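Local coordinates for nitrate transport protein (Parabacteroides distasonis, PDB 3HN0) that probably serves as the solute-binding component of an ABC transporter, possibly one for nitrate or a related small solute, at residues Val6-Val11 and Glu54-Val59; Pro61-Ala66 and Gly256-Ile261; Leu68-Ile73 and Gly270-Asp275; Val89-Leu94 and Ser162-Thr167; Pro97-Phe102 and Val144-Leu149. All coordinates share one frame; numbering follows the deposited sequence. Where two conformers were deposited one is given.

Interaction 1: Val6-Val11 and Glu54-Val59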
# COMPACT_ATOMS: atom_id res chain seq x y z
N VAL A 6 10.95 35.42 2.17
CA VAL A 6 10.59 34.25 1.35
C VAL A 6 10.73 33.00 2.22
O VAL A 6 11.41 33.00 3.26
CB VAL A 6 11.47 34.10 0.08
CG1 VAL A 6 11.41 35.37 -0.77
CG2 VAL A 6 12.91 33.80 0.45
N ILE A 7 10.03 31.96 1.78
CA ILE A 7 10.18 30.61 2.32
C ILE A 7 10.96 29.80 1.31
O ILE A 7 10.52 29.58 0.19
CB ILE A 7 8.82 29.97 2.64
CG1 ILE A 7 8.17 30.67 3.85
CG2 ILE A 7 8.93 28.47 2.92
CD1 ILE A 7 6.64 30.44 3.95
N LYS A 8 12.15 29.35 1.69
CA LYS A 8 13.05 28.65 0.76
C LYS A 8 12.83 27.16 0.89
O LYS A 8 12.97 26.59 1.98
CB LYS A 8 14.52 29.01 1.04
CG LYS A 8 14.81 30.52 0.85
CD LYS A 8 16.23 30.93 1.25
CE LYS A 8 16.32 32.44 1.44
NZ LYS A 8 17.67 32.92 1.90
N VAL A 9 12.48 26.56 -0.23
CA VAL A 9 12.24 25.13 -0.35
C VAL A 9 13.26 24.54 -1.29
O VAL A 9 13.26 24.85 -2.47
CB VAL A 9 10.86 24.87 -0.86
CG1 VAL A 9 10.56 23.38 -0.86
CG2 VAL A 9 9.85 25.63 0.05
N SER A 10 14.07 23.61 -0.77
CA SER A 10 15.09 22.95 -1.57
C SER A 10 14.60 21.56 -1.88
O SER A 10 14.30 20.80 -0.96
CB SER A 10 16.41 22.87 -0.79
OG SER A 10 16.86 24.16 -0.44
N VAL A 11 14.50 21.23 -3.17
CA VAL A 11 14.02 19.92 -3.58
C VAL A 11 15.22 19.16 -4.23
O VAL A 11 15.79 19.62 -5.20
CB VAL A 11 12.82 20.03 -4.50
CG1 VAL A 11 12.34 18.64 -4.88
CG2 VAL A 11 11.67 20.82 -3.84
N GLU A 54 20.41 27.83 5.33
CA GLU A 54 20.22 28.54 4.06
C GLU A 54 19.02 28.02 3.30
O GLU A 54 18.76 28.47 2.19
CB GLU A 54 21.46 28.42 3.20
CG GLU A 54 22.61 29.27 3.77
CD GLU A 54 23.95 29.07 3.04
OE1 GLU A 54 24.04 28.22 2.12
OE2 GLU A 54 24.91 29.79 3.41
N THR A 55 18.33 27.03 3.86
CA THR A 55 17.01 26.63 3.34
C THR A 55 16.09 26.41 4.53
O THR A 55 16.56 26.16 5.67
CB THR A 55 17.07 25.45 2.38
OG1 THR A 55 15.85 25.43 1.61
CG2 THR A 55 17.30 24.07 3.10
N ASP A 56 14.78 26.55 4.30
CA ASP A 56 13.78 26.46 5.36
C ASP A 56 13.12 25.07 5.38
O ASP A 56 12.81 24.55 6.43
CB ASP A 56 12.71 27.53 5.16
CG ASP A 56 13.29 28.96 5.27
OD1 ASP A 56 14.03 29.16 6.27
OD2 ASP A 56 13.06 29.83 4.38
N ILE A 57 12.89 24.52 4.19
CA ILE A 57 12.23 23.22 3.98
C ILE A 57 13.09 22.50 2.95
O ILE A 57 13.62 23.15 2.03
CB ILE A 57 10.83 23.45 3.38
CG1 ILE A 57 9.98 24.28 4.39
CG2 ILE A 57 10.21 22.11 2.94
CD1 ILE A 57 8.67 24.84 3.89
N ALA A 58 13.25 21.19 3.09
CA ALA A 58 14.06 20.47 2.12
C ALA A 58 13.40 19.15 1.85
O ALA A 58 12.77 18.60 2.75
CB ALA A 58 15.49 20.25 2.64
N VAL A 59 13.61 18.61 0.66
CA VAL A 59 13.02 17.35 0.30
C VAL A 59 14.17 16.44 -0.12
O VAL A 59 14.88 16.78 -1.09
CB VAL A 59 12.00 17.56 -0.86
CG1 VAL A 59 11.25 16.25 -1.13
CG2 VAL A 59 11.01 18.72 -0.53
O HOH W 1 13.99 32.17 4.15
O HOH W 2 19.65 31.17 1.82

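Interaction 2: Pro61-Ala66 and Gly256-Ile261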
# COMPACT_ATOMS: atom_id res chain seq x y z
N PRO A 61 16.10 12.14 0.76
CA PRO A 61 15.73 10.79 1.12
C PRO A 61 15.46 10.69 2.62
O PRO A 61 16.12 11.36 3.45
CB PRO A 61 16.95 9.98 0.74
CG PRO A 61 17.51 10.72 -0.44
CD PRO A 61 17.36 12.16 -0.02
N MSE A 62 14.45 9.87 2.94
CA MSE A 62 14.08 9.62 4.33
C MSE A 62 15.28 9.15 5.16
O MSE A 62 15.42 9.55 6.33
CB MSE A 62 12.93 8.59 4.41
CG MSE A 62 12.36 8.32 5.73
SE MSE A 62 11.54 9.79 6.61
CE MSE A 62 10.02 9.87 5.41
N ILE A 63 16.15 8.32 4.59
CA ILE A 63 17.32 7.86 5.41
C ILE A 63 18.20 9.05 5.81
O ILE A 63 18.68 9.13 6.93
CB ILE A 63 18.11 6.68 4.77
CG1 ILE A 63 18.74 7.05 3.44
CG2 ILE A 63 17.15 5.46 4.54
CD1 ILE A 63 19.77 5.98 2.98
N ASN A 64 18.38 10.02 4.92
CA ASN A 64 19.15 11.21 5.26
C ASN A 64 18.47 12.00 6.33
O ASN A 64 19.12 12.55 7.22
CB ASN A 64 19.39 12.12 4.03
CG ASN A 64 20.25 11.44 2.96
OD1 ASN A 64 19.78 10.52 2.29
ND2 ASN A 64 21.48 11.90 2.78
N ALA A 65 17.16 12.11 6.23
CA ALA A 65 16.39 12.87 7.21
C ALA A 65 16.58 12.25 8.59
O ALA A 65 16.92 12.94 9.58
CB ALA A 65 14.90 12.91 6.79
N ALA A 66 16.46 10.94 8.66
CA ALA A 66 16.68 10.22 9.90
C ALA A 66 18.07 10.43 10.49
O ALA A 66 18.22 10.67 11.70
CB ALA A 66 16.39 8.74 9.73
N GLY A 256 8.43 1.79 9.84
CA GLY A 256 8.66 0.50 9.16
C GLY A 256 9.73 0.50 8.09
O GLY A 256 10.54 -0.44 8.00
N PHE A 257 9.74 1.51 7.24
CA PHE A 257 10.80 1.70 6.26
C PHE A 257 12.18 1.85 6.92
O PHE A 257 13.08 1.14 6.56
CB PHE A 257 10.52 2.90 5.34
CG PHE A 257 11.67 3.30 4.51
CD1 PHE A 257 12.05 2.56 3.39
CD2 PHE A 257 12.41 4.44 4.83
CE1 PHE A 257 13.10 2.94 2.59
CE2 PHE A 257 13.50 4.80 4.07
CZ PHE A 257 13.86 4.07 2.93
N LEU A 258 12.29 2.73 7.92
CA LEU A 258 13.57 2.97 8.60
C LEU A 258 14.08 1.69 9.28
O LEU A 258 15.27 1.38 9.19
CB LEU A 258 13.48 4.16 9.58
CG LEU A 258 13.38 5.52 8.86
CD1 LEU A 258 13.12 6.68 9.85
CD2 LEU A 258 14.61 5.84 7.99
N ARG A 259 13.18 0.93 9.89
CA ARG A 259 13.52 -0.33 10.49
C ARG A 259 14.06 -1.30 9.48
O ARG A 259 15.04 -2.01 9.75
CB ARG A 259 12.29 -0.94 11.16
CG ARG A 259 12.55 -2.13 12.05
CD ARG A 259 11.31 -2.47 12.93
NE ARG A 259 10.93 -1.33 13.80
CZ ARG A 259 9.83 -0.57 13.69
NH1 ARG A 259 8.91 -0.79 12.74
NH2 ARG A 259 9.63 0.42 14.55
N LEU A 260 13.43 -1.37 8.30
CA LEU A 260 13.91 -2.23 7.23
C LEU A 260 15.34 -1.83 6.82
O LEU A 260 16.23 -2.67 6.73
CB LEU A 260 12.93 -2.18 6.05
CG LEU A 260 13.19 -3.06 4.83
CD1 LEU A 260 11.92 -3.19 3.97
CD2 LEU A 260 14.35 -2.50 4.04
N ILE A 261 15.56 -0.54 6.58
CA ILE A 261 16.89 -0.06 6.19
C ILE A 261 17.94 -0.42 7.25
O ILE A 261 19.03 -0.89 6.95
CB ILE A 261 16.91 1.47 5.98
CG1 ILE A 261 16.01 1.84 4.80
CG2 ILE A 261 18.35 2.01 5.83
CD1 ILE A 261 16.45 1.19 3.49

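Interaction 3: Leu68-Ile73 and Gly270-Asp275. With PO4 (phosphate ion), chain C.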
# COMPACT_ATOMS: atom_id res chain seq x y z
N LEU A 68 20.31 12.89 9.82
CA LEU A 68 20.45 14.27 10.29
C LEU A 68 19.78 14.51 11.65
O LEU A 68 20.36 15.15 12.55
CB LEU A 68 19.87 15.25 9.28
CG LEU A 68 20.60 15.39 7.96
CD1 LEU A 68 19.80 16.39 7.05
CD2 LEU A 68 21.99 15.86 8.18
N TYR A 69 18.56 14.01 11.80
CA TYR A 69 17.86 14.12 13.06
C TYR A 69 18.63 13.41 14.20
O TYR A 69 18.81 14.00 15.30
CB TYR A 69 16.42 13.59 12.97
CG TYR A 69 15.71 13.66 14.30
CD1 TYR A 69 15.06 14.83 14.68
CD2 TYR A 69 15.71 12.58 15.20
CE1 TYR A 69 14.45 14.95 15.92
CE2 TYR A 69 15.08 12.67 16.46
CZ TYR A 69 14.46 13.86 16.82
OH TYR A 69 13.84 14.03 18.03
N ASN A 70 19.09 12.19 13.95
CA ASN A 70 19.83 11.43 14.95
C ASN A 70 21.16 12.10 15.35
O ASN A 70 21.65 11.93 16.47
CB ASN A 70 20.06 9.98 14.48
CG ASN A 70 18.83 9.15 14.66
OD1 ASN A 70 17.99 9.49 15.47
ND2 ASN A 70 18.70 8.06 13.90
N LYS A 71 21.73 12.84 14.41
CA LYS A 71 22.99 13.54 14.62
C LYS A 71 22.85 14.89 15.30
O LYS A 71 23.85 15.50 15.64
CB LYS A 71 23.75 13.64 13.30
CG LYS A 71 24.27 12.24 12.94
CD LYS A 71 25.30 12.12 11.87
CE LYS A 71 26.11 10.79 12.05
NZ LYS A 71 25.29 9.49 12.19
N GLY A 72 21.62 15.34 15.52
CA GLY A 72 21.33 16.56 16.32
C GLY A 72 20.97 17.77 15.49
O GLY A 72 20.81 18.87 16.03
N ILE A 73 20.87 17.62 14.18
CA ILE A 73 20.45 18.75 13.29
C ILE A 73 18.99 19.09 13.60
O ILE A 73 18.18 18.17 13.74
CB ILE A 73 20.65 18.42 11.80
CG1 ILE A 73 22.10 18.16 11.51
CG2 ILE A 73 20.16 19.56 10.88
CD1 ILE A 73 23.01 19.21 12.19
N GLY A 270 21.88 6.46 10.81
CA GLY A 270 22.56 7.00 11.95
C GLY A 270 22.59 6.12 13.17
O GLY A 270 22.82 6.62 14.28
N GLY A 271 22.38 4.82 12.99
CA GLY A 271 22.64 3.85 14.06
C GLY A 271 21.46 3.51 14.95
O GLY A 271 21.57 2.62 15.80
N ARG A 272 20.35 4.21 14.79
CA ARG A 272 19.14 3.94 15.57
C ARG A 272 17.94 4.54 14.88
O ARG A 272 18.09 5.43 14.03
CB ARG A 272 19.28 4.54 16.98
CG ARG A 272 19.33 6.06 17.03
CD ARG A 272 19.79 6.52 18.38
NE ARG A 272 19.64 7.95 18.59
CZ ARG A 272 20.50 8.87 18.13
NH1 ARG A 272 21.57 8.52 17.44
NH2 ARG A 272 20.29 10.16 18.39
N LEU A 273 16.76 4.06 15.24
CA LEU A 273 15.51 4.66 14.76
C LEU A 273 15.34 5.99 15.46
O LEU A 273 15.57 6.09 16.67
CB LEU A 273 14.31 3.78 15.10
CG LEU A 273 14.22 2.43 14.40
CD1 LEU A 273 13.08 1.66 15.07
CD2 LEU A 273 13.98 2.61 12.88
N PRO A 274 14.93 7.04 14.72
CA PRO A 274 14.69 8.35 15.36
C PRO A 274 13.64 8.23 16.49
O PRO A 274 12.69 7.44 16.36
CB PRO A 274 14.15 9.18 14.24
CG PRO A 274 14.73 8.55 12.99
CD PRO A 274 14.72 7.09 13.27
N ASP A 275 13.84 8.99 17.56
CA ASP A 275 12.87 9.05 18.65
C ASP A 275 11.63 9.87 18.29
O ASP A 275 11.45 10.32 17.14
CB ASP A 275 13.53 9.58 19.93
CG ASP A 275 14.02 11.00 19.81
OD1 ASP A 275 13.42 11.81 19.08
OD2 ASP A 275 15.02 11.33 20.49
P PO4 C . 17.62 9.10 21.20
O1 PO4 C . 16.38 9.60 21.92
O2 PO4 C . 17.24 8.39 19.91
O3 PO4 C . 18.37 8.14 22.10
O4 PO4 C . 18.50 10.29 20.93
O HOH W 3 16.62 9.99 17.85
O HOH W 4 24.24 10.04 17.06
O HOH W 5 23.66 9.17 14.72

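Interaction 4: Val89-Leu94 and Ser162-Thr167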
# COMPACT_ATOMS: atom_id res chain seq x y z
N VAL A 89 13.18 -3.26 -14.32
CA VAL A 89 12.99 -3.38 -15.76
C VAL A 89 13.88 -4.51 -16.30
O VAL A 89 14.97 -4.74 -15.79
CB VAL A 89 13.30 -2.06 -16.49
CG1 VAL A 89 12.32 -0.97 -16.06
CG2 VAL A 89 14.78 -1.57 -16.24
N GLU A 90 13.38 -5.19 -17.31
CA GLU A 90 14.11 -6.28 -17.92
C GLU A 90 13.88 -6.26 -19.42
O GLU A 90 12.79 -5.89 -19.89
CB GLU A 90 13.69 -7.65 -17.31
CG GLU A 90 13.55 -7.64 -15.79
CD GLU A 90 13.36 -9.03 -15.18
OE1 GLU A 90 14.23 -9.91 -15.42
OE2 GLU A 90 12.37 -9.24 -14.44
N LYS A 91 14.91 -6.64 -20.15
CA LYS A 91 14.83 -6.82 -21.59
C LYS A 91 14.46 -8.25 -21.90
O LYS A 91 14.84 -9.15 -21.16
CB LYS A 91 16.17 -6.51 -22.25
CG LYS A 91 16.42 -5.05 -22.37
CD LYS A 91 17.74 -4.71 -23.05
CE LYS A 91 17.78 -5.13 -24.52
NZ LYS A 91 18.20 -4.04 -25.44
N THR A 92 13.72 -8.42 -23.00
CA THR A 92 13.44 -9.72 -23.61
C THR A 92 14.02 -9.73 -25.03
O THR A 92 13.67 -8.85 -25.83
CB THR A 92 11.92 -9.99 -23.72
OG1 THR A 92 11.31 -9.64 -22.48
CG2 THR A 92 11.64 -11.46 -24.06
N PRO A 93 14.92 -10.68 -25.33
CA PRO A 93 15.42 -11.74 -24.45
C PRO A 93 16.41 -11.24 -23.42
O PRO A 93 17.04 -10.18 -23.59
CB PRO A 93 16.12 -12.71 -25.42
CG PRO A 93 16.50 -11.86 -26.59
CD PRO A 93 15.40 -10.85 -26.72
N LEU A 94 16.55 -12.02 -22.35
CA LEU A 94 17.51 -11.73 -21.31
C LEU A 94 18.84 -12.40 -21.65
O LEU A 94 18.99 -13.62 -21.54
CB LEU A 94 16.99 -12.23 -19.97
CG LEU A 94 17.86 -11.86 -18.77
CD1 LEU A 94 17.58 -10.42 -18.37
CD2 LEU A 94 17.60 -12.83 -17.62
N SER A 162 12.40 -0.06 -26.90
CA SER A 162 11.03 -0.51 -26.87
C SER A 162 10.83 -1.97 -26.53
O SER A 162 9.67 -2.37 -26.40
CB SER A 162 10.32 -0.15 -28.18
OG SER A 162 10.75 -1.02 -29.19
N SER A 163 11.93 -2.73 -26.44
CA SER A 163 11.97 -4.09 -25.89
C SER A 163 11.85 -4.14 -24.35
O SER A 163 11.34 -5.10 -23.80
CB SER A 163 13.24 -4.83 -26.37
OG SER A 163 14.40 -4.67 -25.55
N LEU A 164 12.23 -3.05 -23.68
CA LEU A 164 12.37 -3.02 -22.23
C LEU A 164 10.96 -3.01 -21.64
O LEU A 164 10.08 -2.35 -22.18
CB LEU A 164 13.12 -1.75 -21.79
CG LEU A 164 13.63 -1.72 -20.38
CD1 LEU A 164 14.77 -2.79 -20.14
CD2 LEU A 164 14.07 -0.25 -20.04
N ARG A 165 10.77 -3.72 -20.54
CA ARG A 165 9.51 -3.76 -19.82
C ARG A 165 9.73 -3.61 -18.32
O ARG A 165 10.70 -4.12 -17.79
CB ARG A 165 8.78 -5.08 -20.08
CG ARG A 165 8.37 -5.29 -21.54
CD ARG A 165 7.13 -4.46 -21.91
NE ARG A 165 6.69 -4.71 -23.30
CZ ARG A 165 7.17 -4.07 -24.37
NH1 ARG A 165 8.12 -3.14 -24.22
NH2 ARG A 165 6.72 -4.37 -25.60
N ILE A 166 8.78 -2.98 -17.65
CA ILE A 166 8.70 -3.02 -16.17
C ILE A 166 8.18 -4.42 -15.81
O ILE A 166 7.16 -4.85 -16.34
CB ILE A 166 7.78 -1.97 -15.64
CG1 ILE A 166 8.35 -0.59 -15.90
CG2 ILE A 166 7.56 -2.20 -14.15
CD1 ILE A 166 7.39 0.55 -15.54
N THR A 167 8.91 -5.11 -14.94
CA THR A 167 8.54 -6.44 -14.48
C THR A 167 8.16 -6.48 -13.00
O THR A 167 7.55 -7.46 -12.57
CB THR A 167 9.67 -7.45 -14.75
OG1 THR A 167 10.85 -7.11 -14.02
CG2 THR A 167 9.98 -7.51 -16.28
O HOH W 6 10.95 -7.44 -21.50

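Interaction 5: Pro97-Phe102 and Val144-Leu149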
# COMPACT_ATOMS: atom_id res chain seq x y z
N PRO A 97 22.52 -11.74 -17.24
CA PRO A 97 21.43 -11.49 -16.34
C PRO A 97 21.74 -10.69 -15.06
O PRO A 97 20.91 -10.68 -14.15
CB PRO A 97 21.02 -12.91 -15.93
CG PRO A 97 22.32 -13.61 -15.81
CD PRO A 97 23.22 -13.00 -16.88
N ALA A 98 22.88 -10.02 -14.97
CA ALA A 98 23.17 -9.22 -13.79
C ALA A 98 22.12 -8.12 -13.65
O ALA A 98 21.71 -7.53 -14.67
CB ALA A 98 24.54 -8.61 -13.85
N LEU A 99 21.69 -7.86 -12.41
CA LEU A 99 20.79 -6.78 -12.11
C LEU A 99 21.60 -5.58 -11.70
O LEU A 99 22.31 -5.60 -10.69
CB LEU A 99 19.81 -7.18 -10.99
CG LEU A 99 18.89 -6.11 -10.41
CD1 LEU A 99 18.09 -5.49 -11.49
CD2 LEU A 99 17.98 -6.78 -9.33
N TYR A 100 21.51 -4.53 -12.50
CA TYR A 100 22.29 -3.34 -12.24
C TYR A 100 21.53 -2.42 -11.32
O TYR A 100 20.37 -2.08 -11.60
CB TYR A 100 22.65 -2.62 -13.53
CG TYR A 100 23.75 -3.28 -14.29
CD1 TYR A 100 23.53 -4.43 -15.02
CD2 TYR A 100 25.05 -2.76 -14.27
CE1 TYR A 100 24.59 -5.07 -15.73
CE2 TYR A 100 26.08 -3.35 -14.98
CZ TYR A 100 25.84 -4.50 -15.70
OH TYR A 100 26.88 -5.10 -16.39
N VAL A 101 22.22 -1.97 -10.27
CA VAL A 101 21.65 -1.17 -9.21
C VAL A 101 22.50 0.09 -9.00
O VAL A 101 23.72 0.02 -8.88
CB VAL A 101 21.62 -2.02 -7.88
CG1 VAL A 101 21.05 -1.21 -6.75
CG2 VAL A 101 20.85 -3.33 -8.09
N PHE A 102 21.84 1.24 -8.99
CA PHE A 102 22.51 2.49 -8.71
C PHE A 102 22.45 2.76 -7.17
O PHE A 102 21.76 2.08 -6.43
CB PHE A 102 21.88 3.62 -9.52
CG PHE A 102 20.45 3.93 -9.14
CD1 PHE A 102 19.38 3.21 -9.70
CD2 PHE A 102 20.17 4.93 -8.22
CE1 PHE A 102 18.07 3.48 -9.33
CE2 PHE A 102 18.84 5.22 -7.87
CZ PHE A 102 17.79 4.47 -8.41
N VAL A 144 23.35 -3.47 -20.21
CA VAL A 144 22.44 -3.74 -19.09
C VAL A 144 21.12 -4.32 -19.61
O VAL A 144 20.43 -3.69 -20.41
CB VAL A 144 22.18 -2.44 -18.32
CG1 VAL A 144 21.11 -2.66 -17.18
CG2 VAL A 144 23.48 -1.85 -17.77
N ASN A 145 20.76 -5.53 -19.16
CA ASN A 145 19.51 -6.18 -19.54
C ASN A 145 18.51 -6.23 -18.38
O ASN A 145 17.37 -6.61 -18.55
CB ASN A 145 19.82 -7.61 -20.01
CG ASN A 145 20.72 -7.64 -21.26
OD1 ASN A 145 20.56 -6.83 -22.17
ND2 ASN A 145 21.66 -8.56 -21.28
N ARG A 146 18.95 -5.88 -17.19
CA ARG A 146 18.05 -5.92 -16.04
C ARG A 146 18.57 -4.87 -15.08
O ARG A 146 19.77 -4.79 -14.85
CB ARG A 146 18.07 -7.36 -15.51
CG ARG A 146 17.54 -7.66 -14.15
CD ARG A 146 17.82 -9.16 -13.81
NE ARG A 146 16.82 -10.05 -14.39
CZ ARG A 146 16.92 -11.38 -14.44
NH1 ARG A 146 17.98 -12.00 -13.97
NH2 ARG A 146 15.94 -12.09 -14.97
N ALA A 147 17.65 -4.03 -14.58
CA ALA A 147 18.01 -2.91 -13.75
C ALA A 147 16.85 -2.42 -12.93
O ALA A 147 15.70 -2.80 -13.14
CB ALA A 147 18.56 -1.76 -14.65
N VAL A 148 17.20 -1.60 -11.95
CA VAL A 148 16.21 -0.84 -11.22
C VAL A 148 16.36 0.64 -11.57
O VAL A 148 17.47 1.15 -11.68
CB VAL A 148 16.30 -1.05 -9.70
CG1 VAL A 148 15.79 -2.45 -9.33
CG2 VAL A 148 17.68 -0.78 -9.20
N LEU A 149 15.21 1.30 -11.74
CA LEU A 149 15.14 2.72 -12.11
C LEU A 149 13.92 3.40 -11.51
O LEU A 149 12.91 2.78 -11.30
CB LEU A 149 15.07 2.90 -13.65
CG LEU A 149 16.32 2.60 -14.45
CD1 LEU A 149 15.98 2.63 -15.98
CD2 LEU A 149 17.49 3.49 -14.17
O HOH W 7 22.24 -7.19 -17.32

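Interaction 1: Val6-Val11 and Glu54-Val59
K8 and D56 meet where a parallel strand pair begins. K8 N donates to D56 OD2 at 2.9 Å, and the N-H...O angle of 177° makes this bond almost straight. It arrives on the anti side of the carboxylate, a little out of its plane. K8 O also faces 54-59 and accepts from both D56 N and I57 N.

The K8 side chain then runs out over the loop 54-56. CB lies 3.7 Å from D56 OD2, and CG passes the same oxygen. CD rests 3.7 Å from E54 O. At the tip, NZ donates to a water at 2.6 Å, and that water donates to E54 O.

Further along, S10 N donates to I57 O, and V59 N donates to S10 O at 2.8 Å. V9 lies beside I57 on one face, with V9 CG1 4.0 Å from I57 CG2. On the other face S10 OG approaches T55 OG1, a doubtful detail because S10 has two conformers. Strand 33-40 pairs with 6-12 on its far edge, and 184-188 with 57-61, so the contact lies inside the mixed sheet.

The D56 carboxylate stands in for a backbone carbonyl where the pairing starts. K8 NZ remains 6.1 Å from D56 OD2, so any charge attraction between them is probably modest; the join rests on backbone N-H and C=O groups, with the D56 carboxylate taking one of the N-H groups.

Interaction 2: Pro61-Ala66 and Gly256-Ile261
I63 and F257 touch where two helices cross. No hydrogen bond spans the contact; it is wholly apolar, and all six touching residues are buried.

The aromatic contacts come first. I63 CG2 sits 3.7 Å from F257 CE2 and is also near CZ. M62, a selenomethionine, brings its CB to 3.8 Å from F257 CE2, and its CG lies near CD2. Neither approach is cleanly over the face or at the edge. The F257 ring leaves its helix with CG anti to the backbone N (chi1 169°), which carries it across to helix 62-70. Within its own helix, I261 CG1 lies over one face of the ring, near the rim.

The aliphatic contacts flank the ring. I63 CG2 also reaches I261 CG1, at 3.8 Å, so this one methyl group fills the angle between F257 and I261. L258 CD2 lies 3.8 Å from A66 CB and 4.0 Å from M62 CG. The small A66 lets the leucine fork come close to the helix. With F257 cut back to an alanine, I63 CG2 and M62 CB would probably face a gap, and I261 CG1 would lose the ring face it lies over.

T107 of helix 107-119 touches both I63 and F257, and A185 of strand 184-188 touches M62. The segment axes approach to 10.7 Å at a crossing angle of -87°. This is near-perpendicular helix packing, with helix 251-264 laid across helix 62-70 beside the mixed sheet, in a fold consistent with a two-lobed solute-binding protein.

Interaction 3: Leu68-Ile73 and Gly270-Asp275
Y69 OH donates to D275 OD1 in a very short bond of 2.5 Å. The oxygen comes at the ring edge, with the carboxylate turned 83° to the ring. R272 NH2 donates to N70 O at 2.9 Å, in the carbonyl plane and on a lone pair. The same guanidinium holds a phosphate, probably from the crystallisation liquor: R272 NE donates to its O2 at 2.8 Å, and NH2 to O4. A water joins N70 OD1, D275 N and phosphate O2.

The N70 amide stacks on the guanidinium, with the planes 28° apart and OD1 over its centre, 3.6 Å above the plane. N70 ND2 gives R272 O only a weak bond; its stronger partner is V269 O. K71 NZ, bonded to N67, reaches G270 O through a second water.

Packing lies outside this network. Y69 CD2 meets P274 CB at 3.9 Å, and the ring also meets F278. G72 ends helix 62-70 in a Schellman motif.

The arginine thus links a carbonyl in the last helical turn to an anion, and its positive charge probably suits both partners. D275 OD2 lies 2.6 Å from phosphate O1; two oxygens so close probably share a proton, held by one of the acid groups.

Interaction 4: Val89-Leu94 and Ser162-Thr167
E90 and R165 exchange two backbone hydrogen bonds as an antiparallel hydrogen-bonded pair. E90 N donates to R165 O at 2.9 Å, and R165 N returns a bond to E90 O at 3.0 Å. V89 and I166 form the adjoining non-hydrogen-bonded pair. There V89 CA also lies 3.1 Å from R165 O, a CA-H...O contact. A water donates to E90 O just beyond the pairing.

E90 and T167 make the polar side-chain contact. T167 OG1 donates to E90 OE2 at 2.7 Å, on the anti lone pair, though E90 has a second conformer. The two side chains cross at about a right angle, and T167 CG2 packs along E90 CG. R165 turns back on its own segment. Its NH1 bonds both S162 O and L164 O, each from above the carbonyl plane, which probably steadies the turn before the strand. Beyond the strand pair, K91 lays its chain along S163; its NZ pairs with D161 in a salt bridge, and S163 OG, in the conformer given, also bonds D161.

The apolar contacts gather round L164. Its CG is anti to the backbone N (chi1 -166°), which brings the fork to V89 and K91. L164 CG meets V89 CB at 3.9 Å, and L164 CD1 meets K91 CG at 3.6 Å. V89 CG1 touches I166 CG1 at 4.0 Å.

Helix 153-160 covers this side: L154 touches V89, while A157 and L158 touch L164. Strand 87-90 is central in a three-stranded antiparallel sheet, with 165-169 on one edge and 146-149 on the other.

Interaction 5: Pro97-Phe102 and Val144-Leu149
A single backbone bridge between Y100 and A147 joins the short strand 99-100 to strand 146-149. Y100 N donates to R146 O at 2.9 Å, almost straight at 174°. V148 N donates to Y100 O at 3.2 Å. A water spans the next gap, donating to A98 O and accepting from N145 N.

R146 carries the polar side-chain contact. Its NH1 donates to P97 O at 3.2 Å, in the carbonyl plane and on a lone pair, though P97 O is tilted from the guanidinium plane. The main partner of the group is E90, in a salt bridge from NE, and Y123 adds a cation-pi contact. A bend at chi3 (-82°) turns the guanidinium to P97 after CG has passed L99 CD1. A leucine in place of R146 would probably leave E90 without its countercharge and P97 O without this donor.

Strand 99-100, helix 107-119 and the parallel strand 125-126 form a beta-alpha-beta crossover. L99 and V101 bond to the backbone of strand 125-126 and the residue before it, while Y100 holds the other edge. T112 of the helix touches L99 and V148.

V144 CG2 sits over the centre of the Y100 ring, 3.7 Å from its centroid and 9° off the normal, a CH-pi contact. L99 CD1 presses tightly on A147 CA at 3.4 Å. V148 CG2, in the conformer given, packs beside V101. V148 O is buried without a hydrogen-bond partner in the model. The F102 ring turns its edge to it, with CE1 3.4 Å from V148 O.

How the interactions relate
Interactions 1, 2 and 3 gather around the seven-stranded mixed sheet; interactions 4 and 5 belong to the part of the chain with the smaller sheets. Strand 57-61 of interaction 1 leads straight into helix 62-70, which serves both interaction 2 and interaction 3. Those two have centres about 10 Å apart and touch: A66 CB packs on P274 CG at 3.7 Å. Interactions 4 and 5 have centres about 11 Å apart. Their strands 87-90 and 146-149 are sheet neighbours, with V89 N 2.8 Å from A147 O, a probable hydrogen bond. Interactions 1 and 4 lie about 38 Å apart between centres, on opposite sides of the chain centre. The phosphate belongs to interaction 3 and probably does not mark the transport site.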